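Local coordinates for protein lipid binding hydrolase (PDB 2IF6) that probably acts as a lipid-binding hydrolase of the permuted papain-like amidase (C92) family, though its substrate and true activity are unknown, at residues P5-I10 and L37-K42; I11-R16 and K59-H64; Y70-V75 and T175-E180; Q132-F137 and K154-E159. One frame throughout, in Å; residues are numbered along the deposited sequence.

How the contacts relate
From the N terminus, the loop at 5-10 runs beside strand 33-40 in contact 1, closing a loop of 26 residues, and continues directly into strand 10-13, which packs against helix 58-63 in contact 2, closing one of 42. Their segments alternate, so the two contacts cross, touching where Leu-37 meets Ile-11. Contact 3 closes the longest loop, 99 residues, between strands 70-75 and 174-180; Asp-9 meets Arg-74 to join it to contact 1, and Phe-12 bonds Val-71 to join it to contact 2. These three tie the antiparallel sheet together. Contact 4 falls within that long excursion, closing a short loop that holds helix 142-152 beyond the chain's centre.

Contact 1: residues P5-I10 and L37-K42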
loop_
_atom_site.group_PDB
_atom_site.type_symbol
_atom_site.label_atom_id
_atom_site.label_comp_id
_atom_site.label_asym_id
_atom_site.label_seq_id
_atom_site.Cartn_x
_atom_site.Cartn_y
_atom_site.Cartn_z
ATOM N N PRO A 5 11.915 8.077 -10.947
ATOM C CA PRO A 5 11.221 6.860 -10.561
ATOM C C PRO A 5 12.016 5.616 -10.911
ATOM O O PRO A 5 12.661 5.555 -11.992
ATOM C CB PRO A 5 9.897 6.921 -11.362
ATOM C CG PRO A 5 9.646 8.430 -11.497
ATOM C CD PRO A 5 11.040 8.994 -11.716
ATOM N N GLN A 6 12.025 4.675 -9.979
ATOM C CA GLN A 6 12.660 3.365 -10.190
ATOM C C GLN A 6 11.716 2.270 -9.751
ATOM O O GLN A 6 10.967 2.440 -8.787
ATOM C CB GLN A 6 13.994 3.259 -9.420
ATOM C CG GLN A 6 15.080 4.202 -9.939
ATOM C CD GLN A 6 16.303 4.320 -9.015
ATOM O OE1 GLN A 6 16.438 3.593 -8.067
ATOM N NE2 GLN A 6 17.189 5.261 -9.314
ATOM N N THR A 7 11.789 1.127 -10.431
ATOM C CA THR A 7 10.974 -0.024 -10.093
ATOM C C THR A 7 11.228 -0.418 -8.633
ATOM O O THR A 7 12.403 -0.508 -8.185
ATOM C CB THR A 7 11.324 -1.233 -10.984
ATOM O OG1 THR A 7 10.943 -0.945 -12.344
ATOM C CG2 THR A 7 10.573 -2.472 -10.477
ATOM N N GLY A 8 10.148 -0.657 -7.901
ATOM C CA GLY A 8 10.254 -0.898 -6.479
ATOM C C GLY A 8 9.973 0.286 -5.554
ATOM O O GLY A 8 9.704 0.044 -4.380
ATOM N N ASP A 9 10.055 1.541 -6.035
ATOM C CA ASP A 9 9.754 2.704 -5.184
ATOM C C ASP A 9 8.319 2.553 -4.679
ATOM O O ASP A 9 7.418 2.164 -5.451
ATOM C CB ASP A 9 9.866 4.056 -5.940
ATOM C CG ASP A 9 11.277 4.393 -6.340
ATOM O OD1 ASP A 9 12.249 3.661 -5.932
ATOM O OD2 ASP A 9 11.414 5.392 -7.081
ATOM N N ILE A 10 8.115 2.793 -3.401
ATOM C CA ILE A 10 6.781 2.604 -2.830
ATOM C C ILE A 10 6.187 3.973 -2.637
ATOM O O ILE A 10 6.806 4.828 -2.010
ATOM C CB ILE A 10 6.841 1.823 -1.503
ATOM C CG1 ILE A 10 7.620 0.500 -1.718
ATOM C CG2 ILE A 10 5.408 1.548 -0.989
ATOM C CD1 ILE A 10 7.988 -0.270 -0.397
ATOM N N LEU A 37 6.096 1.350 -7.719
ATOM C CA LEU A 37 6.490 1.782 -9.064
ATOM C C LEU A 37 6.989 0.554 -9.847
ATOM O O LEU A 37 7.696 -0.288 -9.290
ATOM C CB LEU A 37 7.580 2.853 -9.008
ATOM C CG LEU A 37 7.223 4.353 -8.908
ATOM C CD1 LEU A 37 6.636 4.833 -10.208
ATOM C CD2 LEU A 37 6.286 4.626 -7.724
ATOM N N VAL A 38 6.553 0.445 -11.112
ATOM C CA VAL A 38 7.146 -0.503 -12.075
ATOM C C VAL A 38 7.408 0.290 -13.371
ATOM O O VAL A 38 6.473 0.897 -13.937
ATOM C CB VAL A 38 6.283 -1.751 -12.341
ATOM C CG1 VAL A 38 6.928 -2.635 -13.421
ATOM C CG2 VAL A 38 6.125 -2.559 -11.090
ATOM N N MET A 39 8.674 0.341 -13.786
ATOM C CA MET A 39 9.051 0.941 -15.061
ATOM C C MET A 39 8.775 -0.064 -16.173
ATOM O O MET A 39 9.308 -1.176 -16.193
ATOM C CB MET A 39 10.509 1.434 -15.063
ATOM C CG MET A 39 10.876 2.284 -13.852
ATOM S SD MET A 39 9.782 3.703 -13.501
ATOM C CE MET A 39 10.197 4.737 -14.867
ATOM N N ARG A 40 7.872 0.303 -17.072
ATOM C CA ARG A 40 7.521 -0.565 -18.192
ATOM C C ARG A 40 7.905 0.171 -19.459
ATOM O O ARG A 40 7.435 1.280 -19.705
ATOM C CB ARG A 40 6.040 -0.881 -18.183
ATOM C CG ARG A 40 5.542 -1.530 -16.893
ATOM C CD ARG A 40 4.015 -1.555 -16.922
ATOM N NE ARG A 40 3.461 -2.636 -17.731
ATOM C CZ ARG A 40 2.243 -2.612 -18.280
ATOM N NH1 ARG A 40 1.448 -1.552 -18.131
ATOM N NH2 ARG A 40 1.805 -3.631 -18.982
ATOM N N ASN A 41 8.828 -0.402 -20.229
ATOM C CA ASN A 41 9.432 0.316 -21.367
ATOM C C ASN A 41 9.891 1.710 -20.949
ATOM O O ASN A 41 9.682 2.696 -21.656
ATOM C CB ASN A 41 8.456 0.365 -22.559
ATOM C CG ASN A 41 9.125 0.743 -23.882
ATOM O OD1 ASN A 41 8.533 0.562 -24.947
ATOM N ND2 ASN A 41 10.335 1.297 -23.824
ATOM N N LYS A 42 10.510 1.796 -19.765
ATOM C CA LYS A 42 11.113 3.025 -19.241
ATOM C C LYS A 42 10.091 4.117 -18.855
ATOM O O LYS A 42 10.466 5.268 -18.652
ATOM C CB LYS A 42 12.172 3.625 -20.198
ATOM C CG LYS A 42 13.218 2.635 -20.726
ATOM C CD LYS A 42 14.356 2.477 -19.763
ATOM C CE LYS A 42 15.276 1.326 -20.207
ATOM N NZ LYS A 42 16.241 1.047 -19.129
#
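Met-39 folds its side chain over Pro-5, with SD 3.9 Å from Pro-5 CB. The same CB also meets Leu-37 CD1 at 4.0 Å, so the proline ring leans on two residues that project from one side of strand 33-40. Beyond it, Thr-7 slides past Met-39 in the opposite direction. A chi1 of -67° sets Thr-7 OG1 beside its own backbone N, where it accepts a hydrogen bond from Met-39 N at 3.0 Å, almost straight, much as a main-chain carbonyl would in a regular strand pair. The backbones complete the pairing: Gly-8 N donates to Leu-37 O at 2.8 Å, and Leu-37 N to Asp-9 O at 2.7 Å. Leu-37 CB sits close to Gln-6 O, and its CD2 packs on Asp-9 CB. Gln-6 N reaches Asp-9 OD2 at 3.0 Å from above the carboxylate plane; Trp-3 NE1 also bonds OD2, while OD1 forms a salt bridge with Arg-74. The carboxylate is therefore fixed on both oxygens in a buried setting. Gln-6 to Asp-9 form a type II beta turn with glycine at its third position, which leads the chain into strand 10-13 of the antiparallel sheet of this permuted papain-like fold.

Contact 2: residues I11-R16 and K59-H64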
loop_
_atom_site.group_PDB
_atom_site.type_symbol
_atom_site.label_atom_id
_atom_site.label_comp_id
_atom_site.label_asym_id
_atom_site.label_seq_id
_atom_site.Cartn_x
_atom_site.Cartn_y
_atom_site.Cartn_z
ATOM N N ILE A 11 4.980 4.173 -3.159
ATOM C CA ILE A 11 4.394 5.499 -3.192
ATOM C C ILE A 11 3.103 5.515 -2.357
ATOM O O ILE A 11 2.369 4.527 -2.364
ATOM C CB ILE A 11 4.172 5.961 -4.673
ATOM C CG1 ILE A 11 3.724 7.436 -4.731
ATOM C CG2 ILE A 11 3.253 5.007 -5.425
ATOM C CD1 ILE A 11 3.888 8.106 -6.070
ATOM N N PHE A 12 2.828 6.631 -1.671
ATOM C CA PHE A 12 1.722 6.695 -0.700
ATOM C C PHE A 12 0.910 7.954 -1.015
ATOM O O PHE A 12 1.468 8.959 -1.482
ATOM C CB PHE A 12 2.280 6.782 0.732
ATOM C CG PHE A 12 3.159 5.609 1.137
ATOM C CD1 PHE A 12 2.647 4.603 1.921
ATOM C CD2 PHE A 12 4.505 5.532 0.744
ATOM C CE1 PHE A 12 3.437 3.505 2.282
ATOM C CE2 PHE A 12 5.308 4.395 1.137
ATOM C CZ PHE A 12 4.763 3.452 1.910
ATOM N N GLN A 13 -0.396 7.897 -0.759
ATOM C CA GLN A 13 -1.261 9.024 -0.982
ATOM C C GLN A 13 -2.445 8.923 -0.023
ATOM O O GLN A 13 -2.620 7.908 0.658
ATOM C CB GLN A 13 -1.754 9.034 -2.449
ATOM C CG GLN A 13 -2.758 7.915 -2.768
ATOM C CD GLN A 13 -3.250 7.873 -4.207
ATOM O OE1 GLN A 13 -4.113 7.065 -4.498
ATOM N NE2 GLN A 13 -2.733 8.735 -5.099
ATOM N N ILE A 14 -3.261 9.969 -0.039
ATOM C CA ILE A 14 -4.533 9.997 0.664
ATOM C C ILE A 14 -5.609 9.600 -0.330
ATOM O O ILE A 14 -5.908 10.342 -1.294
ATOM C CB ILE A 14 -4.888 11.424 1.163
ATOM C CG1 ILE A 14 -3.760 12.042 2.000
ATOM C CG2 ILE A 14 -6.202 11.392 1.951
ATOM C CD1 ILE A 14 -4.023 13.523 2.276
ATOM N N SER A 15 -6.184 8.429 -0.106
ATOM C CA SER A 15 -7.330 7.952 -0.886
ATOM C C SER A 15 -8.545 8.920 -0.762
ATOM O O SER A 15 -8.762 9.523 0.300
ATOM C CB SER A 15 -7.728 6.562 -0.391
ATOM O OG SER A 15 -8.966 6.171 -0.948
ATOM N N ARG A 16 -9.309 9.051 -1.843
ATOM C CA ARG A 16 -10.589 9.789 -1.822
ATOM C C ARG A 16 -11.809 8.874 -1.546
ATOM O O ARG A 16 -12.953 9.346 -1.507
ATOM C CB ARG A 16 -10.815 10.515 -3.133
ATOM C CG ARG A 16 -9.870 11.666 -3.430
ATOM C CD ARG A 16 -10.129 12.095 -4.860
ATOM N NE ARG A 16 -8.978 12.763 -5.450
ATOM C CZ ARG A 16 -8.930 14.059 -5.763
ATOM N NH1 ARG A 16 -9.991 14.839 -5.566
ATOM N NH2 ARG A 16 -7.817 14.575 -6.290
ATOM N N LYS A 59 1.125 9.512 -13.662
ATOM C CA LYS A 59 0.470 10.805 -13.646
ATOM C C LYS A 59 -0.965 10.631 -13.170
ATOM O O LYS A 59 -1.416 11.373 -12.305
ATOM C CB LYS A 59 0.530 11.492 -15.023
ATOM C CG LYS A 59 -0.223 12.826 -15.032
ATOM C CD LYS A 59 -0.280 13.459 -16.445
ATOM C CE LYS A 59 -1.361 14.563 -16.477
ATOM N NZ LYS A 59 -2.710 13.938 -16.337
ATOM N N GLN A 60 -1.659 9.621 -13.697
ATOM C CA GLN A 60 -3.054 9.365 -13.315
ATOM C C GLN A 60 -3.163 8.912 -11.825
ATOM O O GLN A 60 -4.066 9.342 -11.072
ATOM C CB GLN A 60 -3.661 8.351 -14.286
ATOM C CG GLN A 60 -4.938 7.643 -13.856
ATOM C CD GLN A 60 -5.277 6.470 -14.791
ATOM O OE1 GLN A 60 -5.011 6.538 -16.005
ATOM N NE2 GLN A 60 -5.831 5.387 -14.225
ATOM N N TRP A 61 -2.256 8.037 -11.409
ATOM C CA TRP A 61 -2.219 7.616 -10.000
ATOM C C TRP A 61 -2.124 8.795 -9.022
ATOM O O TRP A 61 -2.837 8.849 -8.038
ATOM C CB TRP A 61 -1.051 6.654 -9.767
ATOM C CG TRP A 61 -1.171 5.948 -8.460
ATOM C CD1 TRP A 61 -1.825 4.769 -8.221
ATOM C CD2 TRP A 61 -0.672 6.405 -7.187
ATOM N NE1 TRP A 61 -1.733 4.439 -6.875
ATOM C CE2 TRP A 61 -1.009 5.422 -6.233
ATOM C CE3 TRP A 61 0.040 7.543 -6.772
ATOM C CZ2 TRP A 61 -0.674 5.551 -4.890
ATOM C CZ3 TRP A 61 0.402 7.655 -5.444
ATOM C CH2 TRP A 61 0.028 6.663 -4.515
ATOM N N ILE A 62 -1.227 9.742 -9.294
ATOM C CA ILE A 62 -0.991 10.848 -8.370
ATOM C C ILE A 62 -2.206 11.783 -8.311
ATOM O O ILE A 62 -2.547 12.318 -7.237
ATOM C CB ILE A 62 0.234 11.672 -8.792
ATOM C CG1 ILE A 62 1.512 10.844 -8.581
ATOM C CG2 ILE A 62 0.258 13.045 -8.026
ATOM C CD1 ILE A 62 2.793 11.486 -9.158
ATOM N N ALA A 63 -2.826 11.977 -9.475
ATOM C CA ALA A 63 -3.978 12.886 -9.656
ATOM C C ALA A 63 -5.163 12.384 -8.840
ATOM O O ALA A 63 -5.995 13.158 -8.389
ATOM C CB ALA A 63 -4.356 12.951 -11.156
ATOM N N HIS A 64 -5.235 11.075 -8.660
ATOM C CA HIS A 64 -6.316 10.462 -7.889
ATOM C C HIS A 64 -6.187 10.680 -6.365
ATOM O O HIS A 64 -7.156 10.510 -5.622
ATOM C CB HIS A 64 -6.419 8.970 -8.213
ATOM C CG HIS A 64 -7.223 8.665 -9.444
ATOM N ND1 HIS A 64 -6.850 7.703 -10.357
ATOM C CD2 HIS A 64 -8.392 9.179 -9.898
ATOM C CE1 HIS A 64 -7.746 7.644 -11.325
ATOM N NE2 HIS A 64 -8.692 8.532 -11.072
HETATM O O HOH W 1 -1.178 11.306 -4.955
HETATM O O HOH W 2 -4.496 6.677 -7.038
HETATM O O HOH W 3 -8.262 8.256 -4.435
#
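The amide of Gln-13 lies stacked on one face of the Trp-61 indole, its plane 14° from the ring's, while Ile-11 CG2 covers the opposite face, 3.9 Å from the centroid of the six-membered ring in a CH-pi contact. With CG between backbone N and carbonyl carbon (chi1 71°), the extended Gln-13 chain carries its amide over the ring. Gln-13 NE2 donates to Trp-61 O at 2.9 Å, within its own amide plane. Water 1 bridges Gln-13 NE2 to Ile-62 O, and water 2 bridges Gln-13 OE1 to Trp-61 O, which fixes the amide's rotation. Farther out, Arg-16 NE bonds His-64 O at 2.9 Å, approaching from above the carbonyl plane, and water 3 links that oxygen to Arg-16 N. Trp-61 packs on His-33 and bonds Glu-48 weakly through NE1; these two may belong to a Cys-His-Glu triad. Helix 58-63 lies against strand 10-13, the axes of residues 59-63 and 11-13 running 33° apart, with Val-46 of strand 43-49 and Tyr-70 of strand 70-75 filling in around it.

Contact 3: residues Y70-V75 and T175-E180; sequences YVVRRV and TTVAKE
A classic beta bulge interrupts this antiparallel strand pair: Val-177 and Ala-178 both face Val-72. Val-72 N donates to Ala-178 O at 2.8 Å and Val-72 O accepts from Val-177 N at 2.9 Å, and the register shifts by one residue before Arg-73 pairs with Thr-176. On either side of the bulge, Tyr-70 exchanges backbone bonds with Glu-180, and Arg-74 with Thr-175. The extra residue, Val-177, fits its CG2 against Val-72 CG1 at 3.5 Å and turns CG1 toward Arg-74 CB at 3.6 Å. Its CG2 also lies over one face of the Arg-74 guanidinium, toward the rim; the NE of that group is held by Asp-9. Next to it, Val-72 CG2 rests on Ala-178 CB at 3.7 Å. On the sheet face that carries Val-72 and Ala-178, the Tyr-70 side chain runs alongside that of Glu-180, its CE2 being 3.6 Å from Glu-180 CG. The opposite face of the sheet carries Val-71 against Lys-179 and Thr-176. There Arg-73, bent at both chi2 (-84°) and chi3 (-91°), curls back so that NH1 donates to Thr-176 OG1 at 2.9 Å, in the guanidinium plane; its NH2 reaches Phe-169 O of helix 165-169. Strand 174-180 is the outermost strand on this side of the sheet, and strand 70-75 separates it from strand 10-13, where Ile-11 packs on Val-72 and Phe-12 on Val-71.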
loop_
_atom_site.group_PDB
_atom_site.type_symbol
_atom_site.label_atom_id
_atom_site.label_comp_id
_atom_site.label_asym_id
_atom_site.label_seq_id
_atom_site.Cartn_x
_atom_site.Cartn_y
_atom_site.Cartn_z
ATOM N N TYR A 70 1.694 13.237 -2.388
ATOM C CA TYR A 70 2.290 11.905 -2.396
ATOM C C TYR A 70 3.675 11.976 -1.765
ATOM O O TYR A 70 4.305 13.054 -1.687
ATOM C CB TYR A 70 2.344 11.293 -3.834
ATOM C CG TYR A 70 3.347 11.952 -4.766
ATOM C CD1 TYR A 70 4.661 11.476 -4.869
ATOM C CD2 TYR A 70 2.982 13.070 -5.541
ATOM C CE1 TYR A 70 5.582 12.095 -5.711
ATOM C CE2 TYR A 70 3.886 13.696 -6.403
ATOM C CZ TYR A 70 5.189 13.210 -6.476
ATOM O OH TYR A 70 6.084 13.834 -7.321
ATOM N N VAL A 71 4.139 10.821 -1.320
ATOM C CA VAL A 71 5.511 10.674 -0.815
ATOM C C VAL A 71 5.978 9.330 -1.313
ATOM O O VAL A 71 5.158 8.393 -1.464
ATOM C CB VAL A 71 5.579 10.746 0.729
ATOM C CG1 VAL A 71 4.657 9.732 1.368
ATOM C CG2 VAL A 71 7.032 10.542 1.232
ATOM N N VAL A 72 7.277 9.230 -1.599
ATOM C CA VAL A 72 7.841 8.018 -2.173
ATOM C C VAL A 72 8.952 7.501 -1.281
ATOM O O VAL A 72 9.833 8.267 -0.909
ATOM C CB VAL A 72 8.427 8.294 -3.584
ATOM C CG1 VAL A 72 8.986 7.012 -4.153
ATOM C CG2 VAL A 72 7.323 8.853 -4.536
ATOM N N ARG A 73 8.926 6.204 -0.962
ATOM C CA ARG A 73 10.011 5.585 -0.201
ATOM C C ARG A 73 10.783 4.615 -1.097
ATOM O O ARG A 73 10.218 4.012 -2.018
ATOM C CB ARG A 73 9.451 4.832 1.001
ATOM C CG ARG A 73 8.652 5.736 1.942
ATOM C CD ARG A 73 9.576 6.446 2.916
ATOM N NE ARG A 73 9.765 5.711 4.155
ATOM C CZ ARG A 73 10.479 6.175 5.175
ATOM N NH1 ARG A 73 11.064 7.378 5.095
ATOM N NH2 ARG A 73 10.622 5.435 6.271
ATOM N N ARG A 74 12.069 4.470 -0.839
ATOM C CA ARG A 74 12.896 3.524 -1.598
ATOM C C ARG A 74 13.858 2.814 -0.680
ATOM O O ARG A 74 14.316 3.389 0.314
ATOM C CB ARG A 74 13.696 4.309 -2.675
ATOM C CG ARG A 74 14.784 3.455 -3.393
ATOM C CD ARG A 74 15.569 4.270 -4.444
ATOM N NE ARG A 74 14.661 4.911 -5.403
ATOM C CZ ARG A 74 14.992 5.929 -6.191
ATOM N NH1 ARG A 74 16.253 6.400 -6.159
ATOM N NH2 ARG A 74 14.088 6.437 -7.037
ATOM N N VAL A 75 14.246 1.579 -1.026
ATOM C CA VAL A 75 15.223 0.928 -0.183
ATOM C C VAL A 75 16.493 1.777 -0.178
ATOM O O VAL A 75 16.960 2.189 -1.232
ATOM C CB VAL A 75 15.500 -0.520 -0.657
ATOM C CG1 VAL A 75 16.740 -1.078 0.058
ATOM C CG2 VAL A 75 14.225 -1.390 -0.426
ATOM N N THR A 175 14.076 4.814 2.802
ATOM C CA THR A 175 14.358 6.217 2.965
ATOM C C THR A 175 13.415 6.985 2.040
ATOM O O THR A 175 12.965 6.422 1.039
ATOM C CB THR A 175 15.865 6.514 2.571
ATOM O OG1 THR A 175 16.178 7.850 2.918
ATOM C CG2 THR A 175 16.113 6.346 1.069
ATOM N N THR A 176 13.168 8.259 2.304
ATOM C CA THR A 176 12.295 9.024 1.423
ATOM C C THR A 176 13.054 9.624 0.230
ATOM O O THR A 176 14.052 10.323 0.422
ATOM C CB THR A 176 11.640 10.173 2.176
ATOM O OG1 THR A 176 10.901 9.680 3.289
ATOM C CG2 THR A 176 10.762 10.981 1.247
ATOM N N VAL A 177 12.547 9.415 -0.980
ATOM C CA VAL A 177 13.223 9.877 -2.213
ATOM C C VAL A 177 12.372 10.905 -2.996
ATOM O O VAL A 177 12.847 11.513 -3.955
ATOM C CB VAL A 177 13.616 8.695 -3.132
ATOM C CG1 VAL A 177 14.640 7.773 -2.435
ATOM C CG2 VAL A 177 12.370 7.921 -3.598
ATOM N N ALA A 178 11.113 11.106 -2.582
ATOM C CA ALA A 178 10.278 12.141 -3.214
ATOM C C ALA A 178 9.171 12.520 -2.280
ATOM O O ALA A 178 8.649 11.661 -1.557
ATOM C CB ALA A 178 9.695 11.662 -4.504
ATOM N N LYS A 179 8.815 13.804 -2.273
ATOM C CA LYS A 179 7.761 14.248 -1.388
ATOM C C LYS A 179 7.127 15.457 -1.946
ATOM O O LYS A 179 7.794 16.493 -2.108
ATOM C CB LYS A 179 8.292 14.576 -0.004
ATOM C CG LYS A 179 7.309 14.197 1.049
ATOM C CD LYS A 179 7.356 15.105 2.221
ATOM C CE LYS A 179 8.704 15.126 2.855
ATOM N NZ LYS A 179 8.636 16.267 3.778
ATOM N N GLU A 180 5.841 15.352 -2.250
ATOM C CA GLU A 180 5.038 16.558 -2.525
ATOM C C GLU A 180 3.897 16.503 -1.541
ATOM O O GLU A 180 2.827 16.005 -1.859
ATOM C CB GLU A 180 4.489 16.565 -3.944
ATOM C CG GLU A 180 5.573 16.604 -5.026
ATOM C CD GLU A 180 6.088 18.003 -5.260
ATOM O OE1 GLU A 180 5.338 18.965 -4.964
ATOM O OE2 GLU A 180 7.236 18.134 -5.750
#

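Contact 4: residues Q132-F137 and K154-E159; sequences QKLKEF and KNIPLE
Glu-159 OE1 is gripped by two lysines: Lys-133 NZ meets it at 3.0 Å, nearly in line with its C-O bond, and Lys-135 NZ adds a weak bond at 3.1 Å. The stronger tie of Lys-135 NZ is to Glu-159 OE2, at 2.8 Å on the syn lone pair, so this ammonium straddles both oxygens. Two positive charges next to one carboxylate would favour its ionised form. Both lysine chains are extended, and Glu-159 bends at chi2 (-70°) to bring its carboxylate back across them. Beside this network Lys-135 N donates to Leu-158 O at 2.9 Å, lying in the carbonyl plane on one of the oxygen's lone pairs. The lysines and Leu-134 belong to the short strand 132-133 and the 3-10 turn 134-136 that follows it; Lys-133 N, just before that turn, donates to Glu-136 OE2 from above the carboxylate plane. Across from it, the loop after helix 142-152 passes through an inverse gamma turn centred on Pro-157 and leads to strand 161-162, which pairs with strand 132-133 in a two-stranded antiparallel sheet. Leu-134, the buried residue here, crosses Ile-156 at about a right angle, with CD2 3.6 Å from Ile-156 CG2 and 4.0 Å from Pro-157 CD. Ile-156 in turn leans on Leu-148, and Pro-157 on Tyr-152, both of helix 142-152.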
loop_
_atom_site.group_PDB
_atom_site.type_symbol
_atom_site.label_atom_id
_atom_site.label_comp_id
_atom_site.label_asym_id
_atom_site.label_seq_id
_atom_site.Cartn_x
_atom_site.Cartn_y
_atom_site.Cartn_z
ATOM N N GLN A 132 0.611 -6.772 12.277
ATOM C CA GLN A 132 -0.039 -6.905 13.575
ATOM C C GLN A 132 -1.503 -7.338 13.377
ATOM O O GLN A 132 -1.973 -7.460 12.241
ATOM C CB GLN A 132 0.097 -5.637 14.432
ATOM C CG GLN A 132 -0.732 -4.468 13.989
ATOM C CD GLN A 132 -0.664 -3.235 14.923
ATOM O OE1 GLN A 132 0.282 -3.048 15.702
ATOM N NE2 GLN A 132 -1.692 -2.402 14.849
ATOM N N LYS A 133 -2.191 -7.630 14.471
ATOM C CA LYS A 133 -3.592 -8.109 14.355
ATOM C C LYS A 133 -4.529 -6.934 14.194
ATOM O O LYS A 133 -4.252 -5.841 14.678
ATOM C CB LYS A 133 -3.974 -8.931 15.581
ATOM C CG LYS A 133 -3.421 -10.344 15.579
ATOM C CD LYS A 133 -3.675 -10.995 16.916
ATOM C CE LYS A 133 -3.313 -12.454 16.834
ATOM N NZ LYS A 133 -3.489 -13.142 18.132
ATOM N N LEU A 134 -5.658 -7.159 13.522
ATOM C CA LEU A 134 -6.638 -6.094 13.343
ATOM C C LEU A 134 -7.027 -5.434 14.669
ATOM O O LEU A 134 -7.156 -4.217 14.739
ATOM C CB LEU A 134 -7.892 -6.598 12.603
ATOM C CG LEU A 134 -9.009 -5.553 12.476
ATOM C CD1 LEU A 134 -8.565 -4.487 11.493
ATOM C CD2 LEU A 134 -10.327 -6.209 12.059
ATOM N N LYS A 135 -7.202 -6.239 15.717
ATOM C CA LYS A 135 -7.605 -5.696 17.024
ATOM C C LYS A 135 -6.568 -4.769 17.657
ATOM O O LYS A 135 -6.904 -4.020 18.572
ATOM C CB LYS A 135 -7.966 -6.826 18.006
ATOM C CG LYS A 135 -6.810 -7.670 18.446
ATOM C CD LYS A 135 -7.305 -8.929 19.182
ATOM C CE LYS A 135 -6.162 -9.650 19.800
ATOM N NZ LYS A 135 -6.567 -10.931 20.475
ATOM N N GLU A 136 -5.324 -4.830 17.176
ATOM C CA GLU A 136 -4.208 -4.020 17.711
ATOM C C GLU A 136 -4.137 -2.596 17.131
ATOM O O GLU A 136 -3.395 -1.715 17.628
ATOM C CB GLU A 136 -2.885 -4.826 17.588
ATOM C CG GLU A 136 -2.960 -6.042 18.506
ATOM C CD GLU A 136 -1.931 -7.133 18.240
ATOM O OE1 GLU A 136 -1.788 -8.017 19.130
ATOM O OE2 GLU A 136 -1.266 -7.111 17.174
ATOM N N PHE A 137 -4.941 -2.345 16.107
ATOM C CA PHE A 137 -5.066 -0.992 15.582
ATOM C C PHE A 137 -5.898 -0.194 16.551
ATOM O O PHE A 137 -6.339 -0.748 17.579
ATOM C CB PHE A 137 -5.590 -1.020 14.141
ATOM C CG PHE A 137 -4.576 -1.570 13.174
ATOM C CD1 PHE A 137 -3.620 -0.743 12.609
ATOM C CD2 PHE A 137 -4.526 -2.932 12.895
ATOM C CE1 PHE A 137 -2.651 -1.260 11.728
ATOM C CE2 PHE A 137 -3.561 -3.454 12.019
ATOM C CZ PHE A 137 -2.632 -2.628 11.437
ATOM N N LYS A 154 -21.320 -7.691 12.917
ATOM C CA LYS A 154 -20.736 -8.160 14.183
ATOM C C LYS A 154 -19.535 -9.081 13.955
ATOM O O LYS A 154 -18.774 -9.332 14.887
ATOM C CB LYS A 154 -21.774 -8.887 15.065
ATOM C CG LYS A 154 -22.873 -8.007 15.596
ATOM C CD LYS A 154 -23.799 -8.837 16.487
ATOM C CE LYS A 154 -24.927 -8.001 17.054
ATOM N NZ LYS A 154 -26.127 -8.861 17.395
ATOM N N ASN A 155 -19.354 -9.565 12.726
ATOM C CA ASN A 155 -18.283 -10.502 12.427
ATOM C C ASN A 155 -16.965 -9.795 12.055
ATOM O O ASN A 155 -16.445 -9.960 10.957
ATOM C CB ASN A 155 -18.716 -11.485 11.329
ATOM C CG ASN A 155 -19.519 -12.674 11.880
ATOM O OD1 ASN A 155 -19.863 -12.714 13.073
ATOM N ND2 ASN A 155 -19.835 -13.652 11.002
ATOM N N ILE A 156 -16.452 -8.983 12.975
ATOM C CA ILE A 156 -15.163 -8.318 12.763
ATOM C C ILE A 156 -14.016 -9.332 12.917
ATOM O O ILE A 156 -13.946 -10.067 13.920
ATOM C CB ILE A 156 -15.012 -7.089 13.693
ATOM C CG1 ILE A 156 -16.128 -6.075 13.404
ATOM C CG2 ILE A 156 -13.646 -6.419 13.491
ATOM C CD1 ILE A 156 -16.334 -5.065 14.533
ATOM N N PRO A 157 -13.125 -9.429 11.907
ATOM C CA PRO A 157 -12.018 -10.396 12.046
ATOM C C PRO A 157 -10.863 -9.812 12.880
ATOM O O PRO A 157 -9.791 -9.477 12.344
ATOM C CB PRO A 157 -11.582 -10.645 10.611
ATOM C CG PRO A 157 -11.956 -9.404 9.872
ATOM C CD PRO A 157 -13.073 -8.707 10.628
ATOM N N LEU A 158 -11.087 -9.753 14.187
ATOM C CA LEU A 158 -10.166 -9.142 15.146
ATOM C C LEU A 158 -8.787 -9.762 15.191
ATOM O O LEU A 158 -7.832 -9.056 15.511
ATOM C CB LEU A 158 -10.775 -9.147 16.545
ATOM C CG LEU A 158 -11.956 -8.181 16.777
ATOM C CD1 LEU A 158 -12.506 -8.287 18.199
ATOM C CD2 LEU A 158 -11.576 -6.747 16.481
ATOM N N GLU A 159 -8.681 -11.057 14.887
ATOM C CA GLU A 159 -7.407 -11.775 14.961
ATOM C C GLU A 159 -6.648 -11.820 13.645
ATOM O O GLU A 159 -5.553 -12.383 13.592
ATOM C CB GLU A 159 -7.601 -13.200 15.463
ATOM C CG GLU A 159 -8.456 -13.304 16.718
ATOM C CD GLU A 159 -7.757 -12.761 17.965
ATOM O OE1 GLU A 159 -6.498 -12.825 18.055
ATOM O OE2 GLU A 159 -8.480 -12.282 18.877
#